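Local atomic coordinates of putative tetR family transcriptional regulator (Streptomyces coelicolor A3, PDB entry 2Q24), a protein that probably binds cis-regulatory DNA through a helix-turn-helix motif and acts as a transcription factor of the TetR family. Residues P85-L90 / D138-A143. Sequence-based numbering, arbitrary orientation.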
loop_
_atom_site.group_PDB
_atom_site.type_symbol
_atom_site.label_atom_id
_atom_site.label_comp_id
_atom_site.label_asym_id
_atom_site.label_seq_id
_atom_site.Cartn_x
_atom_site.Cartn_y
_atom_site.Cartn_z
ATOM N N PRO B 85 -16.681 10.307 -13.466
ATOM C CA PRO B 85 -16.193 11.678 -13.269
ATOM C C PRO B 85 -15.552 11.718 -11.880
ATOM O O PRO B 85 -15.973 10.961 -10.968
ATOM C CB PRO B 85 -17.478 12.503 -13.249
ATOM C CG PRO B 85 -18.519 11.648 -13.913
ATOM C CD PRO B 85 -18.150 10.249 -13.621
ATOM N N PRO B 86 -14.474 12.517 -11.710
ATOM C CA PRO B 86 -13.665 12.331 -10.513
ATOM C C PRO B 86 -14.336 12.550 -9.174
ATOM O O PRO B 86 -14.033 11.787 -8.255
ATOM C CB PRO B 86 -12.459 13.262 -10.710
ATOM C CG PRO B 86 -12.871 14.215 -11.756
ATOM C CD PRO B 86 -13.882 13.493 -12.643
ATOM N N ALA B 87 -15.266 13.500 -9.051
ATOM C CA ALA B 87 -15.997 13.630 -7.774
ATOM C C ALA B 87 -16.862 12.399 -7.464
ATOM O O ALA B 87 -17.003 12.025 -6.312
ATOM C CB ALA B 87 -16.863 14.935 -7.742
ATOM N N GLU B 88 -17.433 11.787 -8.501
ATOM C CA GLU B 88 -18.166 10.524 -8.330
ATOM C C GLU B 88 -17.231 9.365 -8.074
ATOM O O GLU B 88 -17.579 8.471 -7.283
ATOM C CB GLU B 88 -19.013 10.267 -9.562
ATOM C CG GLU B 88 -20.190 11.214 -9.639
ATOM C CD GLU B 88 -21.127 10.921 -10.804
ATOM O OE1 GLU B 88 -21.234 9.756 -11.281
ATOM O OE2 GLU B 88 -21.785 11.886 -11.269
ATOM N N ALA B 89 -16.058 9.345 -8.716
ATOM C CA ALA B 89 -15.010 8.379 -8.256
ATOM C C ALA B 89 -14.710 8.511 -6.745
ATOM O O ALA B 89 -14.709 7.509 -5.991
ATOM C CB ALA B 89 -13.691 8.458 -9.115
ATOM N N LEU B 90 -14.398 9.738 -6.293
ATOM C CA LEU B 90 -14.216 10.014 -4.870
ATOM C C LEU B 90 -15.388 9.481 -4.015
ATOM O O LEU B 90 -15.163 8.713 -3.084
ATOM C CB LEU B 90 -13.970 11.540 -4.677
ATOM C CG LEU B 90 -13.898 12.007 -3.227
ATOM C CD1 LEU B 90 -12.645 11.323 -2.517
ATOM C CD2 LEU B 90 -13.771 13.555 -3.346
ATOM N N ASP B 138 -7.047 15.306 -5.850
ATOM C CA ASP B 138 -6.311 16.046 -6.855
ATOM C C ASP B 138 -7.089 16.020 -8.184
ATOM O O ASP B 138 -7.219 17.067 -8.848
ATOM C CB ASP B 138 -4.920 15.439 -7.074
ATOM C CG ASP B 138 -3.943 15.819 -5.986
ATOM O OD1 ASP B 138 -4.307 16.601 -5.062
ATOM O OD2 ASP B 138 -2.785 15.325 -6.066
ATOM N N ALA B 139 -7.588 14.853 -8.585
ATOM C CA ALA B 139 -8.296 14.789 -9.906
ATOM C C ALA B 139 -9.596 15.595 -9.854
ATOM O O ALA B 139 -9.952 16.301 -10.809
ATOM C CB ALA B 139 -8.597 13.346 -10.304
ATOM N N ALA B 140 -10.344 15.466 -8.763
ATOM C CA ALA B 140 -11.652 16.158 -8.680
ATOM C C ALA B 140 -11.441 17.685 -8.599
ATOM O O ALA B 140 -12.230 18.446 -9.171
ATOM C CB ALA B 140 -12.495 15.607 -7.479
ATOM N N ALA B 141 -10.373 18.131 -7.914
ATOM C CA ALA B 141 -10.089 19.593 -7.858
ATOM C C ALA B 141 -9.609 20.111 -9.205
ATOM O O ALA B 141 -10.001 21.210 -9.641
ATOM C CB ALA B 141 -9.047 19.931 -6.763
ATOM N N ALA B 142 -8.805 19.299 -9.901
ATOM C CA ALA B 142 -8.305 19.732 -11.209
ATOM C C ALA B 142 -9.460 19.933 -12.194
ATOM O O ALA B 142 -9.428 20.834 -13.072
ATOM C CB ALA B 142 -7.291 18.694 -11.758
ATOM N N ALA B 143 -10.506 19.118 -12.029
ATOM C CA ALA B 143 -11.653 19.174 -12.910
ATOM C C ALA B 143 -12.672 20.240 -12.490
ATOM O O ALA B 143 -13.704 20.413 -13.133
ATOM C CB ALA B 143 -12.325 17.775 -13.013
#
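Pro-86 packs its ring against the end of helix 125-142, where Ala-139 and Ala-140 meet it, with Ala-143 just beyond. The contact between the two segments is apolar. No hydrogen bond crosses it.

The proline ring does most of the touching. Its CB lies over the backbone between two alanines, with CB of Pro-86 3.6 Å from N of Ala-140. The same CB meets the methyl of Ala-139 (CB to CB 3.9 Å) and that of Ala-140 (CB to CB 4.0 Å). CG reaches further toward the helix end. CG of Pro-86 stands 3.8 Å from CB of Ala-143 and 3.7 Å from the carbonyl O of Ala-139. The ring therefore sits among three methyl groups, those of the neighbours Ala-139 and Ala-140 and that of Ala-143 just past the helix end.

A second, smaller part of the contact runs the other way. The methyl of Ala-140 comes up to the backbone of helix 86-106, with CB of Ala-140 3.8 Å from N of Ala-87. The methyls of Ala-87 and Ala-140 meet more loosely. Small side chains let the backbones come close: the CA atoms of Pro-86 and Ala-140 are 4.7 Å apart.

Pro-85 takes the N-cap position, and its O accepts a bond from N of Ala-89. N of Ala-87, in the first turn of helix 86-106, where no earlier helical carbonyl can take it, is hydrogen-bonded to the carboxylate of Glu-145, just beyond helix 125-142. Leu-81 of helix 77-83 touches both Pro-86 and Ala-139.

The axes of the two short helical segments approach to 8.4 Å and run roughly antiparallel, 150° between their N-to-C directions. This is helix-end packing at the surface of the all-helical C-terminal domain of a TetR-family regulator, where the start of one long helix meets the end of another.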